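Local coordinates for bifunctional enzyme cysn/cysc (Mycobacterium tuberculosis, PDB 4BZQ), which phosphorylates adenosine-5'-phosphosulfate at its 3'-hydroxyl with ATP, the APS kinase step of sulfate activation, at residues G16-A21 and L80-S85; E25-E30 and Q163-I168; P86-R91 and P143-K148. All coordinates share one frame; numbering follows the deposited sequence.

Contact 1. Residues G16-A21 and L80-S85; sequences GKSSVA and LVPAIS. With ADP (adenosine-5'-diphosphate), chain D; ADX (adenosine-5'-phosphosulfate), chain C.
Apolar packing joins Lys17, Ser18 and Ala21 on the first turn of a helix to Leu80 and Pro82 on a strand that runs nearly antiparallel to it. The Pro82 ring lies against the turn: its CB sits 3.6 Å from Lys17 CB, while its CG rests 4.0 Å from Ala21 CB. Further along, Leu80 CB meets the same alanine methyl. Lys17 continues past the proline, its aliphatic chain bending at the last two torsions (chi3 -61°, chi4 -69°). That bend lays CE against the Ala83-Ile84 peptide, 3.6 Å from Ile84 N, and turns NZ back to the nucleotide.

The polar groups turn mostly to the ligands and to other parts of the chain. Lys17 NZ bonds ADP O2B at 2.8 Å, an oxygen also held by Lys17 N at 2.7 Å, and Gly11 O takes another NZ bond. Amides of Gly16, Ser18 and Ser19, with Ser19 OG, join in a grip on the diphosphate that fits a Walker A P-loop. On the strand side, Ile84 N donates to ADX O2A at 2.9 Å and Ser85 N to ADX O1B at 3.0 Å, holding phosphate and sulfate respectively. Ser18 OG turns to Asp39.

Strand 5-10 lies beside strand 78-82 in the parallel sheet and touches Ala21 through Phe9; helix 160-171 packs on Val20, and helix 55-74 covers Val81 and Ala83 on the far side of the sheet.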
loop_
_atom_site.group_PDB
_atom_site.type_symbol
_atom_site.label_atom_id
_atom_site.label_comp_id
_atom_site.label_asym_id
_atom_site.label_seq_id
_atom_site.Cartn_x
_atom_site.Cartn_y
_atom_site.Cartn_z
ATOM N N GLY A 16 0.215 -22.827 -6.562
ATOM C CA GLY A 16 -0.998 -22.746 -5.728
ATOM C C GLY A 16 -1.018 -21.570 -4.768
ATOM O O GLY A 16 -1.839 -21.525 -3.847
ATOM N N LYS A 17 -0.129 -20.624 -4.954
ATOM C CA LYS A 17 0.001 -19.520 -3.956
ATOM C C LYS A 17 -1.278 -18.722 -3.809
ATOM O O LYS A 17 -1.820 -18.582 -2.701
ATOM C CB LYS A 17 1.140 -18.575 -4.308
ATOM C CG LYS A 17 2.488 -19.246 -4.400
ATOM C CD LYS A 17 3.598 -18.281 -4.734
ATOM C CE LYS A 17 3.428 -17.590 -6.075
ATOM N NZ LYS A 17 3.598 -18.559 -7.177
ATOM N N SER A 18 -1.757 -18.201 -4.922
ATOM C CA SER A 18 -2.958 -17.400 -4.926
ATOM C C SER A 18 -4.177 -18.184 -4.507
ATOM O O SER A 18 -5.013 -17.681 -3.785
ATOM C CB SER A 18 -3.242 -16.853 -6.317
ATOM O OG SER A 18 -2.375 -15.803 -6.568
ATOM N N SER A 19 -4.293 -19.418 -4.979
ATOM C CA SER A 19 -5.459 -20.246 -4.625
ATOM C C SER A 19 -5.555 -20.512 -3.114
ATOM O O SER A 19 -6.596 -20.337 -2.489
ATOM C CB SER A 19 -5.329 -21.612 -5.294
ATOM O OG SER A 19 -5.302 -21.458 -6.691
ATOM N N VAL A 20 -4.437 -20.943 -2.536
ATOM C CA VAL A 20 -4.426 -21.123 -1.154
ATOM C C VAL A 20 -4.726 -19.804 -0.437
ATOM O O VAL A 20 -5.458 -19.754 0.579
ATOM C CB VAL A 20 -3.085 -21.693 -0.692
ATOM C CG1 VAL A 20 -3.104 -21.836 0.834
ATOM C CG2 VAL A 20 -2.883 -23.070 -1.304
ATOM N N ALA A 21 -4.090 -18.752 -0.889
ATOM C CA ALA A 21 -4.218 -17.474 -0.181
ATOM C C ALA A 21 -5.666 -17.018 -0.189
ATOM O O ALA A 21 -6.180 -16.575 0.822
ATOM C CB ALA A 21 -3.335 -16.404 -0.812
ATOM N N LEU A 80 -2.150 -11.879 3.586
ATOM C CA LEU A 80 -1.685 -13.027 2.851
ATOM C C LEU A 80 -1.022 -12.515 1.582
ATOM O O LEU A 80 -1.656 -11.765 0.824
ATOM C CB LEU A 80 -2.858 -13.903 2.505
ATOM C CG LEU A 80 -3.637 -14.325 3.767
ATOM C CD1 LEU A 80 -5.140 -14.360 3.550
ATOM C CD2 LEU A 80 -3.096 -15.676 4.210
ATOM N N VAL A 81 0.262 -12.830 1.419
ATOM C CA VAL A 81 1.061 -12.368 0.239
ATOM C C VAL A 81 1.560 -13.502 -0.643
ATOM O O VAL A 81 2.655 -14.086 -0.399
ATOM C CB VAL A 81 2.267 -11.524 0.682
ATOM C CG1 VAL A 81 2.992 -10.928 -0.526
ATOM C CG2 VAL A 81 1.878 -10.409 1.665
ATOM N N PRO A 82 0.753 -13.856 -1.670
ATOM C CA PRO A 82 1.247 -14.772 -2.647
ATOM C C PRO A 82 2.020 -14.032 -3.702
ATOM O O PRO A 82 1.438 -13.195 -4.446
ATOM C CB PRO A 82 -0.014 -15.332 -3.303
ATOM C CG PRO A 82 -0.977 -14.178 -3.234
ATOM C CD PRO A 82 -0.647 -13.431 -1.988
ATOM N N ALA A 83 3.299 -14.311 -3.761
ATOM C CA ALA A 83 4.165 -13.765 -4.749
ATOM C C ALA A 83 5.323 -14.736 -4.877
ATOM O O ALA A 83 5.746 -15.315 -3.892
ATOM C CB ALA A 83 4.669 -12.415 -4.285
ATOM N N ILE A 84 5.856 -14.882 -6.075
ATOM C CA ILE A 84 6.860 -15.896 -6.312
ATOM C C ILE A 84 8.022 -15.797 -5.359
ATOM O O ILE A 84 8.453 -16.817 -4.788
ATOM C CB ILE A 84 7.384 -15.813 -7.748
ATOM C CG1 ILE A 84 6.217 -16.281 -8.660
ATOM C CG2 ILE A 84 8.640 -16.684 -7.876
ATOM C CD1 ILE A 84 6.508 -16.238 -10.138
ATOM N N SER A 85 8.521 -14.576 -5.177
ATOM C CA SER A 85 9.668 -14.349 -4.268
ATOM C C SER A 85 10.839 -15.309 -4.567
ATOM O O SER A 85 11.223 -16.120 -3.734
ATOM C CB SER A 85 9.214 -14.501 -2.822
ATOM O OG SER A 85 8.121 -13.651 -2.552
HETATM P PB ADP D . 0.214 -19.363 -8.198
HETATM O O1B ADP D . 0.641 -19.057 -9.580
HETATM O O2B ADP D . 1.190 -20.059 -7.291
HETATM O O3B ADP D . -0.603 -18.253 -7.567
HETATM P PA ADP D . -2.317 -20.628 -8.564
HETATM O O1A ADP D . -2.785 -19.605 -9.524
HETATM O O2A ADP D . -2.847 -20.799 -7.183
HETATM O O3A ADP D . -0.715 -20.618 -8.511
HETATM O "O5'" ADP D . -2.503 -21.891 -9.465
HETATM C "C5'" ADP D . -2.168 -23.159 -9.034
HETATM C "C4'" ADP D . -3.019 -24.061 -9.908
HETATM O "O4'" ADP D . -2.946 -25.408 -9.469
HETATM C "C3'" ADP D . -4.461 -23.673 -9.769
HETATM O "O3'" ADP D . -5.082 -23.781 -11.040
HETATM C "C2'" ADP D . -5.082 -24.700 -8.879
HETATM O "O2'" ADP D . -6.180 -25.109 -9.658
HETATM C "C1'" ADP D . -4.123 -25.834 -8.800
HETATM N N9 ADP D . -3.742 -26.245 -7.436
HETATM C C8 ADP D . -2.924 -25.606 -6.565
HETATM N N7 ADP D . -2.730 -26.323 -5.419
HETATM C C5 ADP D . -3.456 -27.439 -5.568
HETATM C C6 ADP D . -3.746 -28.635 -4.763
HETATM N N6 ADP D . -3.204 -28.744 -3.548
HETATM N N1 ADP D . -4.553 -29.589 -5.277
HETATM C C2 ADP D . -5.105 -29.465 -6.492
HETATM N N3 ADP D . -4.885 -28.396 -7.272
HETATM C C4 ADP D . -4.100 -27.386 -6.885
HETATM S SB ADX C . 7.959 -11.858 -8.211
HETATM O O1B ADX C . 7.743 -12.247 -6.818
HETATM O O2B ADX C . 9.165 -12.543 -8.679
HETATM O O3B ADX C . 8.150 -10.386 -8.367
HETATM P PA ADX C . 5.220 -11.913 -8.764
HETATM O O1A ADX C . 5.057 -10.488 -8.306
HETATM O O2A ADX C . 4.655 -12.948 -7.855
HETATM O O3A ADX C . 6.794 -12.137 -9.155
HETATM O "O5'" ADX C . 4.464 -12.006 -10.148
HETATM C "C5'" ADX C . 4.511 -13.249 -10.836
HETATM C "C4'" ADX C . 3.275 -13.482 -11.672
HETATM O "O4'" ADX C . 3.488 -12.791 -12.899
HETATM C "C3'" ADX C . 3.118 -14.943 -12.054
HETATM O "O3'" ADX C . 2.146 -15.647 -11.258
HETATM C "C2'" ADX C . 2.747 -14.887 -13.517
HETATM O "O2'" ADX C . 1.348 -14.719 -13.477
HETATM C "C1'" ADX C . 3.199 -13.577 -14.076
HETATM N N9 ADX C . 4.453 -13.530 -14.847
HETATM C C8 ADX C . 4.584 -12.827 -15.975
HETATM N N7 ADX C . 5.845 -12.880 -16.439
HETATM C C5 ADX C . 6.557 -13.584 -15.541
HETATM C C6 ADX C . 7.959 -13.999 -15.451
HETATM N N6 ADX C . 8.770 -13.620 -16.451
HETATM N N1 ADX C . 8.376 -14.720 -14.389
HETATM C C2 ADX C . 7.477 -15.108 -13.456
HETATM N N3 ADX C . 6.158 -14.764 -13.491
HETATM C C4 ADX C . 5.663 -14.002 -14.487
#

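Contact 2. Residues E25-E30 and Q163-I168; sequences ERKLLE and QAQEVI. With ADP (adenosine-5'-diphosphate), chain D.
A lysine does much of the apolar work here: Lys27 lays its methylene chain over Ile168 and Ala164 before its charged end turns along the partner helix to Asp161. Ile168 CD1 touches it at two points, 3.6 Å from Lys27 CB and also 3.6 Å from Lys27 CD, so the methyl rests along the chain and not at its end. Beyond it, the Ala164 methyl sits 4.0 Å from Lys27 CD and equally close to CE. The chain stays extended as far as CE and turns only at the last torsion (chi4 -77°), where NZ forms a salt bridge with Asp161, one turn before Ala164, and so ties the two helices together. Gln165 OE1 is a looser neighbour, 4.1 Å from Lys27 NZ; the amide nitrogen of that glutamine is bonded to Asp169.

Leu28 adds the second apolar point. Its CD2 reaches to within 4.1 Å of Ile168 CG1, the two side chains lying alongside and pointing contrary ways, so Lys27 and Leu28 touch neighbouring atoms of Ile168, CD1 and CG1.

The helical segments cross at -58° with their axes 10.2 Å apart, a spacing set by side chains and not by close backbone approach. Helix 160-171 crosses helix 17-30, and its Ala164 touches Leu23 and Val24. Val167 rests on Leu152 of strand 152-154, while Leu28 reaches Leu78 of strand 78-82 and Ala35 of strand 35-37.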
loop_
_atom_site.group_PDB
_atom_site.type_symbol
_atom_site.label_atom_id
_atom_site.label_comp_id
_atom_site.label_asym_id
_atom_site.label_seq_id
_atom_site.Cartn_x
_atom_site.Cartn_y
_atom_site.Cartn_z
ATOM N N GLU A 25 -8.132 -16.559 2.982
ATOM C CA GLU A 25 -8.825 -15.282 3.214
ATOM C C GLU A 25 -10.322 -15.500 3.494
ATOM O O GLU A 25 -10.876 -14.925 4.428
ATOM C CB GLU A 25 -8.704 -14.354 2.027
ATOM C CG GLU A 25 -9.343 -13.003 2.273
ATOM C CD GLU A 25 -9.347 -12.117 1.044
ATOM O OE1 GLU A 25 -9.651 -12.607 -0.035
ATOM O OE2 GLU A 25 -8.948 -10.960 1.126
ATOM N N ARG A 26 -10.961 -16.291 2.652
ATOM C CA ARG A 26 -12.376 -16.503 2.766
ATOM C C ARG A 26 -12.703 -17.196 4.074
ATOM O O ARG A 26 -13.655 -16.797 4.772
ATOM C CB ARG A 26 -12.902 -17.325 1.593
ATOM C CG ARG A 26 -14.419 -17.550 1.640
ATOM C CD ARG A 26 -14.968 -18.349 0.426
ATOM N NE ARG A 26 -14.530 -17.748 -0.849
ATOM C CZ ARG A 26 -15.267 -16.978 -1.659
ATOM N NH1 ARG A 26 -16.537 -16.682 -1.395
ATOM N NH2 ARG A 26 -14.717 -16.496 -2.758
ATOM N N LYS A 27 -11.908 -18.199 4.432
ATOM C CA LYS A 27 -12.166 -18.948 5.633
ATOM C C LYS A 27 -12.096 -18.055 6.847
ATOM O O LYS A 27 -12.931 -18.166 7.749
ATOM C CB LYS A 27 -11.178 -20.108 5.798
ATOM C CG LYS A 27 -11.498 -21.257 4.886
ATOM C CD LYS A 27 -10.441 -22.353 5.025
ATOM C CE LYS A 27 -10.855 -23.563 4.234
ATOM N NZ LYS A 27 -11.893 -24.344 4.913
ATOM N N LEU A 28 -11.076 -17.208 6.887
ATOM C CA LEU A 28 -10.895 -16.323 7.999
ATOM C C LEU A 28 -12.014 -15.327 8.078
ATOM O O LEU A 28 -12.557 -15.096 9.165
ATOM C CB LEU A 28 -9.554 -15.594 7.949
ATOM C CG LEU A 28 -8.375 -16.525 8.180
ATOM C CD1 LEU A 28 -7.019 -15.842 8.034
ATOM C CD2 LEU A 28 -8.526 -17.151 9.568
ATOM N N LEU A 29 -12.388 -14.765 6.942
ATOM C CA LEU A 29 -13.375 -13.713 6.960
ATOM C C LEU A 29 -14.702 -14.285 7.431
ATOM O O LEU A 29 -15.393 -13.660 8.202
ATOM C CB LEU A 29 -13.503 -13.060 5.593
ATOM C CG LEU A 29 -12.414 -12.052 5.263
ATOM C CD1 LEU A 29 -12.454 -11.683 3.776
ATOM C CD2 LEU A 29 -12.509 -10.789 6.093
ATOM N N GLU A 30 -15.012 -15.503 7.023
ATOM C CA GLU A 30 -16.240 -16.138 7.455
ATOM C C GLU A 30 -16.314 -16.353 8.939
ATOM O O GLU A 30 -17.365 -16.537 9.452
ATOM C CB GLU A 30 -16.437 -17.464 6.756
ATOM C CG GLU A 30 -17.005 -17.272 5.365
ATOM C CD GLU A 30 -16.941 -18.534 4.538
ATOM O OE1 GLU A 30 -16.662 -19.584 5.149
ATOM O OE2 GLU A 30 -17.157 -18.452 3.301
ATOM N N GLN A 163 -5.186 -27.446 2.293
ATOM C CA GLN A 163 -3.987 -26.646 2.407
ATOM C C GLN A 163 -4.261 -25.318 3.146
ATOM O O GLN A 163 -3.467 -24.882 3.999
ATOM C CB GLN A 163 -3.387 -26.411 1.024
ATOM C CG GLN A 163 -2.897 -27.700 0.353
ATOM C CD GLN A 163 -2.207 -27.378 -0.962
ATOM O OE1 GLN A 163 -2.612 -26.448 -1.662
ATOM N NE2 GLN A 163 -1.156 -28.099 -1.282
ATOM N N ALA A 164 -5.382 -24.690 2.813
ATOM C CA ALA A 164 -5.803 -23.505 3.499
ATOM C C ALA A 164 -5.927 -23.744 4.996
ATOM O O ALA A 164 -5.401 -22.949 5.817
ATOM C CB ALA A 164 -7.119 -23.015 2.956
ATOM N N GLN A 165 -6.578 -24.861 5.335
ATOM C CA GLN A 165 -6.757 -25.235 6.743
ATOM C C GLN A 165 -5.413 -25.388 7.445
ATOM O O GLN A 165 -5.293 -24.986 8.578
ATOM C CB GLN A 165 -7.675 -26.466 6.882
ATOM C CG GLN A 165 -8.130 -26.754 8.304
ATOM C CD GLN A 165 -8.766 -25.551 8.941
ATOM O OE1 GLN A 165 -9.686 -24.935 8.371
ATOM N NE2 GLN A 165 -8.296 -25.201 10.130
ATOM N N GLU A 166 -4.392 -25.920 6.776
ATOM C CA GLU A 166 -3.059 -26.018 7.401
ATOM C C GLU A 166 -2.426 -24.646 7.688
ATOM O O GLU A 166 -1.713 -24.428 8.677
ATOM C CB GLU A 166 -2.099 -26.763 6.496
ATOM C CG GLU A 166 -2.352 -28.234 6.221
ATOM C CD GLU A 166 -1.286 -28.786 5.269
ATOM O OE1 GLU A 166 -0.145 -28.997 5.761
ATOM O OE2 GLU A 166 -1.554 -28.917 4.010
ATOM N N VAL A 167 -2.633 -23.710 6.780
ATOM C CA VAL A 167 -2.166 -22.349 7.008
ATOM C C VAL A 167 -2.874 -21.810 8.247
ATOM O O VAL A 167 -2.267 -21.237 9.140
ATOM C CB VAL A 167 -2.411 -21.419 5.748
ATOM C CG1 VAL A 167 -1.994 -20.001 6.058
ATOM C CG2 VAL A 167 -1.645 -21.939 4.540
ATOM N N ILE A 168 -4.167 -22.008 8.294
ATOM C CA ILE A 168 -4.941 -21.559 9.451
ATOM C C ILE A 168 -4.470 -22.220 10.729
ATOM O O ILE A 168 -4.251 -21.541 11.708
ATOM C CB ILE A 168 -6.421 -21.741 9.222
ATOM C CG1 ILE A 168 -6.858 -20.680 8.189
ATOM C CG2 ILE A 168 -7.204 -21.553 10.542
ATOM C CD1 ILE A 168 -8.187 -20.975 7.522
HETATM P PB ADP D . 0.214 -19.363 -8.198
HETATM O O1B ADP D . 0.641 -19.057 -9.580
HETATM O O2B ADP D . 1.190 -20.059 -7.291
HETATM O O3B ADP D . -0.603 -18.253 -7.567
HETATM P PA ADP D . -2.317 -20.628 -8.564
HETATM O O1A ADP D . -2.785 -19.605 -9.524
HETATM O O2A ADP D . -2.847 -20.799 -7.183
HETATM O O3A ADP D . -0.715 -20.618 -8.511
HETATM O "O5'" ADP D . -2.503 -21.891 -9.465
HETATM C "C5'" ADP D . -2.168 -23.159 -9.034
HETATM C "C4'" ADP D . -3.019 -24.061 -9.908
HETATM O "O4'" ADP D . -2.946 -25.408 -9.469
HETATM C "C3'" ADP D . -4.461 -23.673 -9.769
HETATM O "O3'" ADP D . -5.082 -23.781 -11.040
HETATM C "C2'" ADP D . -5.082 -24.700 -8.879
HETATM O "O2'" ADP D . -6.180 -25.109 -9.658
HETATM C "C1'" ADP D . -4.123 -25.834 -8.800
HETATM N N9 ADP D . -3.742 -26.245 -7.436
HETATM C C8 ADP D . -2.924 -25.606 -6.565
HETATM N N7 ADP D . -2.730 -26.323 -5.419
HETATM C C5 ADP D . -3.456 -27.439 -5.568
HETATM C C6 ADP D . -3.746 -28.635 -4.763
HETATM N N6 ADP D . -3.204 -28.744 -3.548
HETATM N N1 ADP D . -4.553 -29.589 -5.277
HETATM C C2 ADP D . -5.105 -29.465 -6.492
HETATM N N3 ADP D . -4.885 -28.396 -7.272
HETATM C C4 ADP D . -4.100 -27.386 -6.885
#

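Contact 3. Residues P86-R91 and P143-K148; sequences PLAEHR and PYQRPK. With ADX (adenosine-5'-phosphosulfate), chain C; CIT (citric acid), chain E.
The Arg91 guanidinium lies between two layers: Leu87 O and Ala88 CA lie over one face, toward its rim, 3.3 and 3.5 Å above the plane, and Pro147 CG lies over the opposite face, likewise toward the rim. At its edge are Gln145 O and the carboxylate oxygen O6 of a citrate, probably from the crystallisation liquor. The site belongs to the P-loop kinase fold of APS kinase, where the start of helix 88-101 meets the loop leading to strand 152-154. Gln145 O is gripped end-on by NH1 and NH2, each at 2.8 Å; NH1 lies in the carbonyl plane, whereas NH2 stands above it. Bends in the arginine chain at chi2 (105°) and chi3 (55°) bring the group across to that carbonyl. NH1 also bonds Ser85 O, and NE and NH2 both donate to citrate O6, so two adjoining edges, sharing NH2, are engaged, which would restrain the group's rotation.

Gln145 works from both backbone and side chain. Its N donates to Pro86 O. Its extended side chain passes obliquely over Leu87, whose CD2 comes 3.4 Å from OE1, and delivers that oxygen to the first turn of the helix.

Pro86 packs more plainly, with CB 4.0 Å from Tyr144 CD1; the tyrosine hydroxyl bonds Thr10. The other side of the proline ring borders the substrate, CD lying 3.2 Å from ADX O2B. At the helix start, Gln145 OE1 accepts from Ala88 N at 2.8 Å, in the plane of its amide carbonyl.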
loop_
_atom_site.group_PDB
_atom_site.type_symbol
_atom_site.label_atom_id
_atom_site.label_comp_id
_atom_site.label_asym_id
_atom_site.label_seq_id
_atom_site.Cartn_x
_atom_site.Cartn_y
_atom_site.Cartn_z
ATOM N N PRO A 86 11.362 -15.262 -5.785
ATOM C CA PRO A 86 12.240 -16.365 -6.253
ATOM C C PRO A 86 13.621 -16.503 -5.558
ATOM O O PRO A 86 14.167 -17.599 -5.495
ATOM C CB PRO A 86 12.373 -16.087 -7.759
ATOM C CG PRO A 86 12.224 -14.603 -7.881
ATOM C CD PRO A 86 11.135 -14.266 -6.845
ATOM N N LEU A 87 14.110 -15.444 -4.926
ATOM C CA LEU A 87 15.426 -15.457 -4.271
ATOM C C LEU A 87 15.354 -15.459 -2.757
ATOM O O LEU A 87 14.487 -14.769 -2.153
ATOM C CB LEU A 87 16.231 -14.254 -4.696
ATOM C CG LEU A 87 16.562 -14.205 -6.163
ATOM C CD1 LEU A 87 17.431 -12.997 -6.504
ATOM C CD2 LEU A 87 17.260 -15.491 -6.561
ATOM N N ALA A 88 16.271 -16.200 -2.136
ATOM C CA ALA A 88 16.336 -16.215 -0.682
ATOM C C ALA A 88 16.362 -14.782 -0.126
ATOM O O ALA A 88 15.663 -14.465 0.859
ATOM C CB ALA A 88 17.565 -16.984 -0.198
ATOM N N GLU A 89 17.139 -13.927 -0.784
ATOM C CA GLU A 89 17.329 -12.564 -0.335
ATOM C C GLU A 89 16.009 -11.759 -0.384
ATOM O O GLU A 89 15.775 -10.870 0.430
ATOM C CB GLU A 89 18.472 -11.896 -1.128
ATOM C CG GLU A 89 18.040 -11.059 -2.316
ATOM C CD GLU A 89 19.126 -10.752 -3.367
ATOM O OE1 GLU A 89 20.205 -11.361 -3.393
ATOM O OE2 GLU A 89 18.861 -9.918 -4.247
ATOM N N HIS A 90 15.142 -12.093 -1.335
ATOM C CA HIS A 90 13.800 -11.508 -1.396
ATOM C C HIS A 90 12.996 -11.829 -0.147
ATOM O O HIS A 90 12.435 -10.941 0.479
ATOM C CB HIS A 90 13.040 -12.031 -2.613
ATOM C CG HIS A 90 13.630 -11.616 -3.904
ATOM N ND1 HIS A 90 13.298 -12.213 -5.096
ATOM C CD2 HIS A 90 14.530 -10.647 -4.200
ATOM C CE1 HIS A 90 13.956 -11.619 -6.078
ATOM N NE2 HIS A 90 14.675 -10.637 -5.562
ATOM N N ARG A 91 12.960 -13.094 0.212
ATOM C CA ARG A 91 12.311 -13.487 1.465
ATOM C C ARG A 91 12.971 -12.928 2.716
ATOM O O ARG A 91 12.292 -12.566 3.692
ATOM C CB ARG A 91 12.225 -14.996 1.569
ATOM C CG ARG A 91 11.145 -15.627 0.699
ATOM C CD ARG A 91 11.666 -16.326 -0.518
ATOM N NE ARG A 91 12.689 -17.356 -0.215
ATOM C CZ ARG A 91 13.269 -18.142 -1.130
ATOM N NH1 ARG A 91 12.941 -18.055 -2.427
ATOM N NH2 ARG A 91 14.186 -19.052 -0.748
ATOM N N PRO A 143 15.996 -17.889 -12.017
ATOM C CA PRO A 143 16.105 -18.948 -11.004
ATOM C C PRO A 143 15.005 -18.932 -9.930
ATOM O O PRO A 143 14.325 -17.917 -9.743
ATOM C CB PRO A 143 17.427 -18.624 -10.345
ATOM C CG PRO A 143 17.411 -17.151 -10.300
ATOM C CD PRO A 143 16.862 -16.757 -11.673
ATOM N N TYR A 144 14.876 -20.057 -9.242
ATOM C CA TYR A 144 14.110 -20.176 -8.052
ATOM C C TYR A 144 14.984 -20.828 -6.988
ATOM O O TYR A 144 15.337 -21.993 -7.101
ATOM C CB TYR A 144 12.791 -20.977 -8.262
ATOM C CG TYR A 144 11.953 -20.928 -7.005
ATOM C CD1 TYR A 144 11.197 -19.784 -6.696
ATOM C CD2 TYR A 144 11.974 -21.979 -6.089
ATOM C CE1 TYR A 144 10.465 -19.709 -5.524
ATOM C CE2 TYR A 144 11.284 -21.906 -4.894
ATOM C CZ TYR A 144 10.521 -20.777 -4.611
ATOM O OH TYR A 144 9.858 -20.694 -3.425
ATOM N N GLN A 145 15.299 -20.081 -5.932
ATOM C CA GLN A 145 15.988 -20.643 -4.786
ATOM C C GLN A 145 14.980 -21.174 -3.773
ATOM O O GLN A 145 14.177 -20.425 -3.189
ATOM C CB GLN A 145 16.892 -19.594 -4.145
ATOM C CG GLN A 145 17.894 -19.056 -5.160
ATOM C CD GLN A 145 18.814 -18.028 -4.559
ATOM O OE1 GLN A 145 18.385 -17.175 -3.768
ATOM N NE2 GLN A 145 20.090 -18.072 -4.957
ATOM N N ARG A 146 15.081 -22.460 -3.511
ATOM C CA ARG A 146 14.150 -23.146 -2.635
ATOM C C ARG A 146 14.396 -22.743 -1.208
ATOM O O ARG A 146 15.523 -22.737 -0.755
ATOM C CB ARG A 146 14.290 -24.660 -2.815
ATOM C CG ARG A 146 13.819 -25.129 -4.195
ATOM C CD ARG A 146 14.263 -26.565 -4.443
ATOM N NE ARG A 146 13.901 -27.337 -3.267
ATOM C CZ ARG A 146 12.692 -27.817 -3.036
ATOM N NH1 ARG A 146 11.720 -27.695 -3.945
ATOM N NH2 ARG A 146 12.458 -28.451 -1.897
ATOM N N PRO A 147 13.344 -22.318 -0.489
ATOM C CA PRO A 147 13.497 -22.002 0.941
ATOM C C PRO A 147 14.037 -23.213 1.698
ATOM O O PRO A 147 13.572 -24.324 1.472
ATOM C CB PRO A 147 12.068 -21.736 1.415
ATOM C CG PRO A 147 11.272 -21.512 0.194
ATOM C CD PRO A 147 11.960 -22.199 -0.947
ATOM N N LYS A 148 14.968 -22.970 2.606
ATOM C CA LYS A 148 15.568 -24.010 3.432
ATOM C C LYS A 148 14.748 -24.292 4.678
ATOM O O LYS A 148 14.798 -25.392 5.210
ATOM C CB LYS A 148 16.980 -23.591 3.901
ATOM C CG LYS A 148 17.964 -23.044 2.847
ATOM C CD LYS A 148 18.790 -21.948 3.521
ATOM C CE LYS A 148 20.260 -21.993 3.136
ATOM N NZ LYS A 148 20.508 -21.315 1.835
HETATM S SB ADX C . 7.959 -11.858 -8.211
HETATM O O1B ADX C . 7.743 -12.247 -6.818
HETATM O O2B ADX C . 9.165 -12.543 -8.679
HETATM O O3B ADX C . 8.150 -10.386 -8.367
HETATM P PA ADX C . 5.220 -11.913 -8.764
HETATM O O1A ADX C . 5.057 -10.488 -8.306
HETATM O O2A ADX C . 4.655 -12.948 -7.855
HETATM O O3A ADX C . 6.794 -12.137 -9.155
HETATM O "O5'" ADX C . 4.464 -12.006 -10.148
HETATM C "C5'" ADX C . 4.511 -13.249 -10.836
HETATM C "C4'" ADX C . 3.275 -13.482 -11.672
HETATM O "O4'" ADX C . 3.488 -12.791 -12.899
HETATM C "C3'" ADX C . 3.118 -14.943 -12.054
HETATM O "O3'" ADX C . 2.146 -15.647 -11.258
HETATM C "C2'" ADX C . 2.747 -14.887 -13.517
HETATM O "O2'" ADX C . 1.348 -14.719 -13.477
HETATM C "C1'" ADX C . 3.199 -13.577 -14.076
HETATM N N9 ADX C . 4.453 -13.530 -14.847
HETATM C C8 ADX C . 4.584 -12.827 -15.975
HETATM N N7 ADX C . 5.845 -12.880 -16.439
HETATM C C5 ADX C . 6.557 -13.584 -15.541
HETATM C C6 ADX C . 7.959 -13.999 -15.451
HETATM N N6 ADX C . 8.770 -13.620 -16.451
HETATM N N1 ADX C . 8.376 -14.720 -14.389
HETATM C C2 ADX C . 7.477 -15.108 -13.456
HETATM N N3 ADX C . 6.158 -14.764 -13.491
HETATM C C4 ADX C . 5.663 -14.002 -14.487
HETATM C C1 CIT E . 14.904 -20.182 4.645
HETATM O O1 CIT E . 13.712 -20.558 4.860
HETATM O O2 CIT E . 15.814 -20.930 4.206
HETATM C C2 CIT E . 15.314 -18.751 4.920
HETATM C C3 CIT E . 14.944 -17.798 3.791
HETATM O O7 CIT E . 13.618 -17.284 4.005
HETATM C C4 CIT E . 15.954 -16.677 3.708
HETATM C C5 CIT E . 15.762 -15.881 4.971
HETATM O O3 CIT E . 16.762 -15.450 5.588
HETATM O O4 CIT E . 14.582 -15.686 5.363
HETATM C C6 CIT E . 14.841 -18.490 2.489
HETATM O O5 CIT E . 15.880 -18.961 1.970
HETATM O O6 CIT E . 13.656 -18.546 2.073
HETATM O O HOH W 1 19.308 -15.386 -2.439
#

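In the fold
The centre of contact 1 lies about 3 Å from the centre of the chain, and the contact stands between the two ligands, with ADP on its helix side and ADX on its strand side. Contact 2, its centre about 13 Å from that of contact 1, uses the later turns of the same helix 17-30; Val20 bridges the two by packing on Gln163 and Val167, and Gln163 reaches the adenine end of ADP. Contact 3, about 15 Å from contact 1 between centres, follows directly on the chain after Ser85, and Ser85 O accepts from Arg91 NH1 at 2.9 Å; Pro86 borders the sulfate. Contacts 2 and 3 lie on opposite sides of the chain's centre, their nearest atoms about 13 Å apart.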